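Local atomic coordinates of adenine Deaminase (Enterococcus faecalis, PDB entry 2ICS), a protein that catalyses the deacetylation of acetyl-(R)-mandelate in vitro, though with very low efficiency, as a zinc-dependent esterase that holds two zinc ions per subunit. Residues Glu21-Ile24 with Ala30-Ala33; Cys63-Lys66 with Asp72-Asp75; Gln175-Asn180 with Lys205-Thr210; Asp226-Phe231 with Leu260-Lys265. All coordinates share one frame; numbering follows the deposited sequence.

Contact 1: residues Glu21-Ile24 with Ala30-Ala33; sequences EIAI and AAVA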
loop_
_atom_site.group_PDB
_atom_site.type_symbol
_atom_site.label_atom_id
_atom_site.label_comp_id
_atom_site.label_asym_id
_atom_site.label_seq_id
_atom_site.Cartn_x
_atom_site.Cartn_y
_atom_site.Cartn_z
ATOM N N GLU A 21 19.392 13.747 10.867
ATOM C CA GLU A 21 19.850 14.557 9.746
ATOM C C GLU A 21 20.228 13.538 8.682
ATOM O O GLU A 21 20.823 12.508 8.992
ATOM C CB GLU A 21 21.071 15.403 10.127
ATOM C CG GLU A 21 20.873 16.249 11.383
ATOM C CD GLU A 21 21.781 17.473 11.430
ATOM O OE1 GLU A 21 22.946 17.378 10.979
ATOM O OE2 GLU A 21 21.329 18.527 11.933
ATOM N N ILE A 22 19.871 13.814 7.433
ATOM C CA ILE A 22 20.166 12.888 6.347
ATOM C C ILE A 22 21.020 13.527 5.256
ATOM O O ILE A 22 20.763 14.647 4.827
ATOM C CB ILE A 22 18.854 12.343 5.703
ATOM C CG1 ILE A 22 18.009 11.609 6.748
ATOM C CG2 ILE A 22 19.180 11.389 4.568
ATOM C CD1 ILE A 22 17.255 12.513 7.694
ATOM N N ALA A 23 22.039 12.797 4.812
ATOM C CA ALA A 23 22.936 13.268 3.761
ATOM C C ALA A 23 22.652 12.456 2.503
ATOM O O ALA A 23 22.628 11.230 2.545
ATOM C CB ALA A 23 24.389 13.090 4.195
ATOM N N ILE A 24 22.446 13.144 1.385
ATOM C CA ILE A 24 22.128 12.479 0.126
ATOM C C ILE A 24 23.093 12.790 -1.019
ATOM O O ILE A 24 23.521 13.933 -1.197
ATOM C CB ILE A 24 20.705 12.869 -0.335
ATOM C CG1 ILE A 24 19.680 12.396 0.698
ATOM C CG2 ILE A 24 20.417 12.288 -1.710
ATOM C CD1 ILE A 24 18.276 12.923 0.459
ATOM N N ALA A 30 23.416 8.794 1.721
ATOM C CA ALA A 30 24.847 8.659 1.988
ATOM C C ALA A 30 25.226 8.659 3.469
ATOM O O ALA A 30 26.302 8.188 3.828
ATOM C CB ALA A 30 25.611 9.757 1.256
ATOM N N ALA A 31 24.356 9.186 4.324
ATOM C CA ALA A 31 24.639 9.221 5.756
ATOM C C ALA A 31 23.418 9.632 6.562
ATOM O O ALA A 31 22.596 10.418 6.101
ATOM C CB ALA A 31 25.792 10.181 6.042
ATOM N N VAL A 32 23.311 9.090 7.770
ATOM C CA VAL A 32 22.204 9.394 8.666
ATOM C C VAL A 32 22.721 9.448 10.098
ATOM O O VAL A 32 23.327 8.493 10.577
ATOM C CB VAL A 32 21.097 8.312 8.597
ATOM C CG1 VAL A 32 19.952 8.688 9.527
ATOM C CG2 VAL A 32 20.599 8.155 7.162
ATOM N N ALA A 33 22.477 10.561 10.779
ATOM C CA ALA A 33 22.924 10.719 12.157
ATOM C C ALA A 33 22.172 11.864 12.811
ATOM O O ALA A 33 21.509 12.642 12.131
ATOM C CB ALA A 33 24.430 10.993 12.194
#
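A classic beta bulge, in which Ala30 and Ala31 both face Ala23, marks the hairpin of strands 19-25 and 28-33. The peptide nitrogens of both alanines reach one carbonyl from the same face of its plane: Ala30 N lies 2.7 Å from Ala23 O, and Ala31 N bonds to it over a longer 3.2 Å. Ala23 N closes the bulge with a nearly straight bond to Ala31 O (2.8 Å, 172° at the hydrogen). Beyond it the antiparallel pairing continues to Glu21 and Ala33, which bond both ways, although Glu21 N meets Ala33 O along a bent path of 132°.

This hairpin forms one margin of the four-stranded N-terminal sheet, in what is probably the composite beta domain of amidohydrolases. Strand 28-33 is the outermost, while 19-25 is flanked on its other side by strand 5-13. On one face the methyls of Ala23 and Ala31 meet, CB to CB, at 3.7 Å, and Ile36 and Tyr5 touch both. The opposite face carries Ile22 and Val32, a non-hydrogen-bonded pair. Val32 has CG1 anti to its nitrogen (chi1 -179°), which leaves CG2 as the branch that approaches Ile22 CG1, loosely, at 4.3 Å. Ile22 and Ile24 also touch Leu331 of strand 331-344. The carboxylate of Glu21 turns outside the hairpin, where OE1 accepts a hydrogen bond from Ile36 N and forms a salt bridge with Lys10.

Contact 2: residues Cys63-Lys66 with Asp72-Asp75; sequences CFEK and DYPD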
loop_
_atom_site.group_PDB
_atom_site.type_symbol
_atom_site.label_atom_id
_atom_site.label_comp_id
_atom_site.label_asym_id
_atom_site.label_seq_id
_atom_site.Cartn_x
_atom_site.Cartn_y
_atom_site.Cartn_z
ATOM N N CYS A 63 -3.563 3.540 -10.421
ATOM C CA CYS A 63 -3.133 4.749 -11.100
ATOM C C CYS A 63 -2.774 4.651 -12.582
ATOM O O CYS A 63 -1.895 5.378 -13.049
ATOM C CB CYS A 63 -1.960 5.367 -10.333
ATOM S SG CYS A 63 -0.548 4.274 -10.133
ATOM N N PHE A 64 -3.424 3.747 -13.312
ATOM C CA PHE A 64 -3.207 3.642 -14.754
ATOM C C PHE A 64 -4.237 4.644 -15.277
ATOM O O PHE A 64 -5.421 4.323 -15.370
ATOM C CB PHE A 64 -3.538 2.236 -15.271
ATOM C CG PHE A 64 -3.395 2.087 -16.769
ATOM C CD1 PHE A 64 -3.900 0.966 -17.420
ATOM C CD2 PHE A 64 -2.759 3.069 -17.532
ATOM C CE1 PHE A 64 -3.777 0.816 -18.806
ATOM C CE2 PHE A 64 -2.632 2.932 -18.917
ATOM C CZ PHE A 64 -3.142 1.804 -19.554
ATOM N N GLU A 65 -3.785 5.853 -15.604
ATOM C CA GLU A 65 -4.687 6.917 -16.046
ATOM C C GLU A 65 -5.557 6.656 -17.280
ATOM O O GLU A 65 -6.546 7.361 -17.497
ATOM C CB GLU A 65 -3.907 8.228 -16.233
ATOM C CG GLU A 65 -2.986 8.269 -17.444
ATOM C CD GLU A 65 -2.343 9.635 -17.638
ATOM O OE1 GLU A 65 -1.400 9.978 -16.891
ATOM O OE2 GLU A 65 -2.790 10.376 -18.536
ATOM N N LYS A 66 -5.211 5.652 -18.078
ATOM C CA LYS A 66 -5.991 5.350 -19.277
ATOM C C LYS A 66 -7.109 4.326 -19.078
ATOM O O LYS A 66 -7.892 4.081 -19.995
ATOM C CB LYS A 66 -5.069 4.879 -20.408
ATOM C CG LYS A 66 -4.160 5.962 -20.959
ATOM C CD LYS A 66 -4.967 7.143 -21.481
ATOM C CE LYS A 66 -4.074 8.153 -22.179
ATOM N NZ LYS A 66 -3.380 7.544 -23.352
ATOM N N ASP A 72 -6.582 6.794 -11.832
ATOM C CA ASP A 72 -6.180 8.041 -11.191
ATOM C C ASP A 72 -4.848 8.473 -11.774
ATOM O O ASP A 72 -4.268 7.765 -12.598
ATOM C CB ASP A 72 -6.050 7.894 -9.671
ATOM C CG ASP A 72 -6.414 9.178 -8.940
ATOM O OD1 ASP A 72 -6.157 10.270 -9.504
ATOM O OD2 ASP A 72 -6.953 9.102 -7.811
ATOM N N TYR A 73 -4.362 9.635 -11.352
ATOM C CA TYR A 73 -3.091 10.146 -11.844
ATOM C C TYR A 73 -2.036 9.981 -10.764
ATOM O O TYR A 73 -2.148 10.549 -9.679
ATOM C CB TYR A 73 -3.229 11.611 -12.252
ATOM C CG TYR A 73 -4.349 11.832 -13.241
ATOM C CD1 TYR A 73 -5.656 12.033 -12.804
ATOM C CD2 TYR A 73 -4.115 11.775 -14.620
ATOM C CE1 TYR A 73 -6.707 12.169 -13.707
ATOM C CE2 TYR A 73 -5.163 11.907 -15.539
ATOM C CZ TYR A 73 -6.454 12.101 -15.071
ATOM O OH TYR A 73 -7.497 12.207 -15.952
ATOM N N PRO A 74 -0.992 9.190 -11.059
ATOM C CA PRO A 74 0.128 8.887 -10.167
ATOM C C PRO A 74 0.561 9.988 -9.202
ATOM O O PRO A 74 0.614 9.775 -7.989
ATOM C CB PRO A 74 1.233 8.499 -11.139
ATOM C CG PRO A 74 0.468 7.758 -12.179
ATOM C CD PRO A 74 -0.734 8.657 -12.410
ATOM N N ASP A 75 0.867 11.167 -9.719
ATOM C CA ASP A 75 1.322 12.221 -8.835
ATOM C C ASP A 75 0.259 12.841 -7.936
ATOM O O ASP A 75 0.600 13.512 -6.964
ATOM C CB ASP A 75 2.072 13.293 -9.632
ATOM C CG ASP A 75 3.313 12.738 -10.319
ATOM O OD1 ASP A 75 3.921 11.778 -9.788
ATOM O OD2 ASP A 75 3.686 13.263 -11.385
#
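Glu65 lies across the ring of Tyr73 at about a right angle, its carboxylate plane turned 73° from that of the ring. The nearest approach is made by carbon: Glu65 CB comes obliquely to the CD2-CE2 side of the tyrosine, 3.9 Å from Tyr73 CD2. With its CG held between backbone N and carbonyl carbon (chi1 72°), the glutamate then runs on extended past the same two ring atoms.

The backbone of Asp72 also packs against the 63-66 segment. Asp72 O rests 3.6 Å from Glu65 CA and equally far from Cys63 CA, the latter a strongly bent CA-H...O contact. Pro74 turns the CG-CD side of its ring to Cys63, with Pro74 CG 3.5 Å from Cys63 O and 3.9 Å from Cys63 CB. No hydrogen bond crosses between the two segments. The aspartate is held by its carboxylate, whose OD1 accepts a hydrogen bond from Tyr73 N and forms a salt bridge with Arg278, while Cys63 N is held by Asp88.

The contact lies in a beta-alpha loop of the TIM barrel: the His-x-His motif characteristic of amidohydrolases, here the zinc ligands His60 and His62, sits at the end of strand 51-61, and the loop folds back directly after it.

Contact 3: residues Gln175-Asn180 with Lys205-Thr210; sequences QIQQEN and KGDVLT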
loop_
_atom_site.group_PDB
_atom_site.type_symbol
_atom_site.label_atom_id
_atom_site.label_comp_id
_atom_site.label_asym_id
_atom_site.label_seq_id
_atom_site.Cartn_x
_atom_site.Cartn_y
_atom_site.Cartn_z
ATOM N N GLN A 175 -0.143 -21.190 -8.573
ATOM C CA GLN A 175 0.666 -21.918 -9.548
ATOM C C GLN A 175 1.581 -20.931 -10.266
ATOM O O GLN A 175 2.779 -21.174 -10.419
ATOM C CB GLN A 175 -0.238 -22.616 -10.565
ATOM C CG GLN A 175 0.497 -23.279 -11.720
ATOM C CD GLN A 175 -0.447 -23.719 -12.824
ATOM O OE1 GLN A 175 -1.392 -24.474 -12.582
ATOM N NE2 GLN A 175 -0.198 -23.249 -14.046
ATOM N N ILE A 176 0.996 -19.821 -10.710
ATOM C CA ILE A 176 1.731 -18.769 -11.395
ATOM C C ILE A 176 2.840 -18.233 -10.492
ATOM O O ILE A 176 3.909 -17.849 -10.972
ATOM C CB ILE A 176 0.796 -17.604 -11.773
ATOM C CG1 ILE A 176 -0.244 -18.090 -12.784
ATOM C CG2 ILE A 176 1.609 -16.434 -12.333
ATOM C CD1 ILE A 176 -1.313 -17.080 -13.091
ATOM N N GLN A 177 2.577 -18.202 -9.187
ATOM C CA GLN A 177 3.559 -17.723 -8.219
ATOM C C GLN A 177 4.717 -18.710 -8.196
ATOM O O GLN A 177 5.888 -18.322 -8.198
ATOM C CB GLN A 177 2.932 -17.622 -6.821
ATOM C CG GLN A 177 3.906 -17.171 -5.729
ATOM C CD GLN A 177 3.248 -17.049 -4.356
ATOM O OE1 GLN A 177 2.698 -18.018 -3.828
ATOM N NE2 GLN A 177 3.305 -15.856 -3.775
ATOM N N GLN A 178 4.372 -19.991 -8.181
ATOM C CA GLN A 178 5.355 -21.063 -8.168
ATOM C C GLN A 178 6.236 -20.985 -9.419
ATOM O O GLN A 178 7.442 -21.211 -9.359
ATOM C CB GLN A 178 4.634 -22.410 -8.132
ATOM C CG GLN A 178 5.544 -23.620 -8.004
ATOM C CD GLN A 178 6.089 -23.789 -6.600
ATOM O OE1 GLN A 178 6.782 -22.913 -6.081
ATOM N NE2 GLN A 178 5.773 -24.920 -5.976
ATOM N N GLU A 179 5.620 -20.655 -10.549
ATOM C CA GLU A 179 6.328 -20.563 -11.820
ATOM C C GLU A 179 7.195 -19.317 -11.986
ATOM O O GLU A 179 7.955 -19.218 -12.951
ATOM C CB GLU A 179 5.326 -20.637 -12.979
ATOM C CG GLU A 179 4.679 -22.003 -13.167
ATOM C CD GLU A 179 3.586 -21.996 -14.223
ATOM O OE1 GLU A 179 3.838 -21.510 -15.346
ATOM O OE2 GLU A 179 2.473 -22.485 -13.933
ATOM N N ASN A 180 7.087 -18.370 -11.058
ATOM C CA ASN A 180 7.873 -17.148 -11.155
ATOM C C ASN A 180 8.654 -16.786 -9.889
ATOM O O ASN A 180 8.531 -15.679 -9.356
ATOM C CB ASN A 180 6.977 -15.979 -11.570
ATOM C CG ASN A 180 6.313 -16.204 -12.919
ATOM O OD1 ASN A 180 5.489 -17.107 -13.076
ATOM N ND2 ASN A 180 6.673 -15.383 -13.901
ATOM N N LYS A 205 2.436 -17.845 4.248
ATOM C CA LYS A 205 3.193 -16.733 4.799
ATOM C C LYS A 205 3.783 -15.962 3.625
ATOM O O LYS A 205 4.325 -16.563 2.697
ATOM C CB LYS A 205 4.326 -17.245 5.689
ATOM C CG LYS A 205 5.214 -16.137 6.236
ATOM C CD LYS A 205 6.405 -16.700 6.998
ATOM C CE LYS A 205 7.303 -15.581 7.507
ATOM N NZ LYS A 205 8.503 -16.100 8.227
ATOM N N GLY A 206 3.668 -14.637 3.658
ATOM C CA GLY A 206 4.204 -13.835 2.574
ATOM C C GLY A 206 3.132 -13.369 1.608
ATOM O O GLY A 206 3.296 -12.344 0.945
ATOM N N ASP A 207 2.045 -14.130 1.503
ATOM C CA ASP A 207 0.948 -13.746 0.622
ATOM C C ASP A 207 0.258 -12.580 1.310
ATOM O O ASP A 207 0.044 -12.604 2.523
ATOM C CB ASP A 207 -0.037 -14.906 0.422
ATOM C CG ASP A 207 0.546 -16.038 -0.423
ATOM O OD1 ASP A 207 1.377 -15.755 -1.316
ATOM O OD2 ASP A 207 0.159 -17.209 -0.204
ATOM N N VAL A 208 -0.092 -11.561 0.537
ATOM C CA VAL A 208 -0.725 -10.377 1.089
ATOM C C VAL A 208 -2.239 -10.399 0.959
ATOM O O VAL A 208 -2.780 -10.486 -0.141
ATOM C CB VAL A 208 -0.168 -9.096 0.407
ATOM C CG1 VAL A 208 -0.753 -7.852 1.064
ATOM C CG2 VAL A 208 1.361 -9.076 0.493
ATOM N N LEU A 209 -2.916 -10.324 2.100
ATOM C CA LEU A 209 -4.372 -10.308 2.145
ATOM C C LEU A 209 -4.805 -8.849 2.247
ATOM O O LEU A 209 -4.667 -8.244 3.309
ATOM C CB LEU A 209 -4.860 -11.066 3.381
ATOM C CG LEU A 209 -6.369 -11.097 3.617
ATOM C CD1 LEU A 209 -6.978 -12.085 2.638
ATOM C CD2 LEU A 209 -6.685 -11.501 5.056
ATOM N N THR A 210 -5.316 -8.270 1.162
ATOM C CA THR A 210 -5.733 -6.873 1.219
ATOM C C THR A 210 -7.230 -6.785 1.563
ATOM O O THR A 210 -7.957 -7.777 1.447
ATOM C CB THR A 210 -5.368 -6.133 -0.109
ATOM O OG1 THR A 210 -5.422 -4.713 0.094
ATOM C CG2 THR A 210 -6.297 -6.538 -1.234
#
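The amide of Gln177 and the carboxylate of Asp207 lie nearly in one plane, 17° apart, and meet through their edges, not their faces. Gln177 NE2 donates to Asp207 OD1 over 3.1 Å, with 158° at the hydrogen; the oxygen is approached nearly along its C-O axis and stays close to the amide plane. Gln177 makes this reach by being fully drawn out, CG anti to the backbone N (chi1 178°) and the chain extended beyond it, so that one bond joins the helix to the residue just before the strand, although Gln177 CA and Asp207 CA are 10.0 Å apart.

Both groups have further partners. Lys174 NZ forms a salt bridge with Asp207 OD2 and donates a hydrogen bond to Gln177 OE1, closing a polar ring; Glu204 N adds a second donor to OD2, and Gln177 NE2 is shared with Ile183 O. Leu185 touches both side chains. In the barrel this ties helix 168-178 to the entry of strand 208-210, at the end away from the metals: the same strand runs on to Thr210, which bonds His60, and to the zinc ligand His211.

Both residues are buried, yet each polar group has more than one partner, and the lysine would offset the carboxylate charge. Asp207 is therefore likely to remain ionised, with the amide of Gln177 fixed in its rotation by a donor on its oxygen and acceptors on its nitrogen.

Contact 4: residues Asp226-Phe231 with Leu260-Lys265; sequences DKIKDF and LREGMK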
loop_
_atom_site.group_PDB
_atom_site.type_symbol
_atom_site.label_atom_id
_atom_site.label_comp_id
_atom_site.label_asym_id
_atom_site.label_seq_id
_atom_site.Cartn_x
_atom_site.Cartn_y
_atom_site.Cartn_z
ATOM N N ASP A 226 -19.468 -11.444 17.347
ATOM C CA ASP A 226 -18.718 -10.201 17.439
ATOM C C ASP A 226 -17.265 -10.507 17.787
ATOM O O ASP A 226 -16.611 -9.759 18.513
ATOM C CB ASP A 226 -19.343 -9.289 18.497
ATOM C CG ASP A 226 -18.996 -7.826 18.283
ATOM O OD1 ASP A 226 -19.181 -7.334 17.148
ATOM O OD2 ASP A 226 -18.550 -7.168 19.247
ATOM N N LYS A 227 -16.770 -11.622 17.266
ATOM C CA LYS A 227 -15.395 -12.036 17.501
ATOM C C LYS A 227 -14.715 -12.333 16.171
ATOM O O LYS A 227 -15.378 -12.636 15.178
ATOM C CB LYS A 227 -15.358 -13.290 18.376
ATOM C CG LYS A 227 -15.822 -13.076 19.809
ATOM C CD LYS A 227 -15.916 -14.398 20.562
ATOM C CE LYS A 227 -14.587 -15.154 20.568
ATOM N NZ LYS A 227 -13.499 -14.403 21.260
ATOM N N ILE A 228 -13.393 -12.244 16.150
ATOM C CA ILE A 228 -12.659 -12.535 14.934
ATOM C C ILE A 228 -12.668 -14.039 14.704
ATOM O O ILE A 228 -12.290 -14.814 15.584
ATOM C CB ILE A 228 -11.213 -12.032 15.031
ATOM C CG1 ILE A 228 -11.214 -10.505 15.047
ATOM C CG2 ILE A 228 -10.385 -12.550 13.853
ATOM C CD1 ILE A 228 -9.836 -9.910 15.100
ATOM N N LYS A 229 -13.111 -14.448 13.519
ATOM C CA LYS A 229 -13.182 -15.863 13.176
ATOM C C LYS A 229 -11.842 -16.547 13.445
ATOM O O LYS A 229 -10.785 -15.964 13.212
ATOM C CB LYS A 229 -13.595 -16.009 11.707
ATOM C CG LYS A 229 -14.943 -15.358 11.400
ATOM C CD LYS A 229 -15.255 -15.348 9.911
ATOM C CE LYS A 229 -16.595 -14.667 9.633
ATOM N NZ LYS A 229 -16.891 -14.579 8.172
ATOM N N ASP A 230 -11.895 -17.778 13.946
ATOM C CA ASP A 230 -10.687 -18.538 14.275
ATOM C C ASP A 230 -9.730 -18.785 13.119
ATOM O O ASP A 230 -8.516 -18.673 13.281
ATOM C CB ASP A 230 -11.053 -19.893 14.891
ATOM C CG ASP A 230 -11.827 -19.757 16.184
ATOM O OD1 ASP A 230 -11.445 -18.916 17.026
ATOM O OD2 ASP A 230 -12.815 -20.503 16.363
ATOM N N PHE A 231 -10.270 -19.143 11.959
ATOM C CA PHE A 231 -9.427 -19.419 10.808
ATOM C C PHE A 231 -8.730 -18.159 10.315
ATOM O O PHE A 231 -7.690 -18.238 9.661
ATOM C CB PHE A 231 -10.240 -20.094 9.689
ATOM C CG PHE A 231 -11.381 -19.266 9.166
ATOM C CD1 PHE A 231 -11.159 -18.256 8.234
ATOM C CD2 PHE A 231 -12.685 -19.521 9.579
ATOM C CE1 PHE A 231 -12.215 -17.515 7.720
ATOM C CE2 PHE A 231 -13.754 -18.787 9.072
ATOM C CZ PHE A 231 -13.518 -17.781 8.138
ATOM N N LEU A 260 -8.084 -5.080 17.090
ATOM C CA LEU A 260 -7.092 -4.526 18.012
ATOM C C LEU A 260 -7.333 -5.028 19.434
ATOM O O LEU A 260 -6.398 -5.446 20.118
ATOM C CB LEU A 260 -7.117 -2.990 17.991
ATOM C CG LEU A 260 -6.110 -2.283 18.914
ATOM C CD1 LEU A 260 -4.690 -2.717 18.574
ATOM C CD2 LEU A 260 -6.245 -0.776 18.767
ATOM N N ARG A 261 -8.587 -4.994 19.878
ATOM C CA ARG A 261 -8.917 -5.467 21.216
ATOM C C ARG A 261 -8.488 -6.918 21.414
ATOM O O ARG A 261 -8.184 -7.327 22.532
ATOM C CB ARG A 261 -10.418 -5.307 21.488
ATOM C CG ARG A 261 -10.788 -3.920 21.996
ATOM C CD ARG A 261 -12.293 -3.717 22.112
ATOM N NE ARG A 261 -12.943 -3.669 20.803
ATOM C CZ ARG A 261 -14.219 -3.342 20.613
ATOM N NH1 ARG A 261 -14.988 -3.032 21.650
ATOM N NH2 ARG A 261 -14.727 -3.322 19.387
ATOM N N GLU A 262 -8.459 -7.690 20.332
ATOM C CA GLU A 262 -8.040 -9.087 20.407
ATOM C C GLU A 262 -6.535 -9.193 20.192
ATOM O O GLU A 262 -5.972 -10.284 20.208
ATOM C CB GLU A 262 -8.786 -9.947 19.367
ATOM C CG GLU A 262 -10.232 -10.250 19.749
ATOM C CD GLU A 262 -10.954 -11.150 18.754
ATOM O OE1 GLU A 262 -10.344 -12.125 18.265
ATOM O OE2 GLU A 262 -12.144 -10.889 18.474
ATOM N N GLY A 263 -5.888 -8.053 19.986
ATOM C CA GLY A 263 -4.449 -8.049 19.794
ATOM C C GLY A 263 -3.994 -8.218 18.359
ATOM O O GLY A 263 -2.835 -8.544 18.105
HETATM N N MSE A 264 -4.900 -7.987 17.415
HETATM C CA MSE A 264 -4.577 -8.124 15.999
HETATM C C MSE A 264 -4.435 -6.760 15.320
HETATM O O MSE A 264 -5.303 -5.901 15.459
HETATM C CB MSE A 264 -5.672 -8.937 15.302
HETATM C CG MSE A 264 -5.466 -9.134 13.807
HETATM SE SE MSE A 264 -7.006 -9.980 12.978
HETATM C CE MSE A 264 -6.519 -11.844 13.233
ATOM N N LYS A 265 -3.339 -6.574 14.587
ATOM C CA LYS A 265 -3.070 -5.324 13.871
ATOM C C LYS A 265 -2.701 -5.617 12.419
ATOM O O LYS A 265 -2.124 -6.666 12.117
ATOM C CB LYS A 265 -1.905 -4.564 14.522
ATOM C CG LYS A 265 -2.147 -4.138 15.958
ATOM C CD LYS A 265 -0.937 -3.404 16.538
ATOM C CE LYS A 265 -1.206 -2.989 17.983
ATOM N NZ LYS A 265 -0.066 -2.265 18.611
HETATM O O HOH W 1 -13.819 -9.981 20.172
HETATM O O HOH W 2 -11.682 -14.345 17.918
#
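Glu262 grips Ile228 by backbone and side chain at once. Its OE2 takes the peptide hydrogen of Ile228 N at 3.0 Å, along a fairly straight line (162°) and through the syn lone pair. Glu262 CG, anti to the carbonyl carbon (chi1 -76°), starts an extended chain that carries the carboxylate out to Ile228. The same carboxylate lies alongside the isoleucine, with Glu262 OE1 only 3.4 Å from Ile228 CB, as the two side chains run past each other in opposite directions. Farther out, Ile228 CD1 touches the selenium of Met264, present as selenomethionine, at 3.5 Å, and the CE methyl of that residue reaches across to CG2.

Two waters enlarge the grip. One donates to Glu262 OE2 (2.6 Å from the water oxygen) and, over a longer 3.3 Å, to Asp226 O; the other bridges Glu262 OE1 and Ile228 O. Trp233, on helix 230-237, gives OE1 a further bond from its indole nitrogen and packs on Ile228 and Met264 as well.

Helix 253-261 ends in a Schellman motif, with Gly263 at positive phi (89°) and Gly263 N bonded to Leu260 O; Glu262 leaves just ahead of this turn and Met264 just after it. Asp226 and Lys227 form a G1 bulge in the small hairpin of strands 221-222 and 227-228, which leads into helix 230-237.

Each carboxylate oxygen thus has two donors, counting the waters. Such a setting would favour the charged form of Glu262, with Lys227 NZ, 4.7 Å from Glu262 OE2, near enough to add a modest electrostatic bias without direct contact.

Read from the N terminus, the four contacts follow one another in series, and none nests within or crosses another. Contact 1 closes a tight hairpin in the N-terminal beta sheet. Contact 2, its centre about 32 Å away, closes a similarly short loop just after the first metal-binding strand of the barrel. Longer excursions come next: contact 3 spans 24 residues, joining helix 168-178 to strand 208-210 past the intervening strand 186-189, and contact 4 spans 28, joining the hairpin before helix 230-237 to the end of helix 253-261. Contacts 3 and 4 approach to about 8 Å between nearest atoms, whereas contacts 2 and 4 lie on opposite sides of the chain's centre.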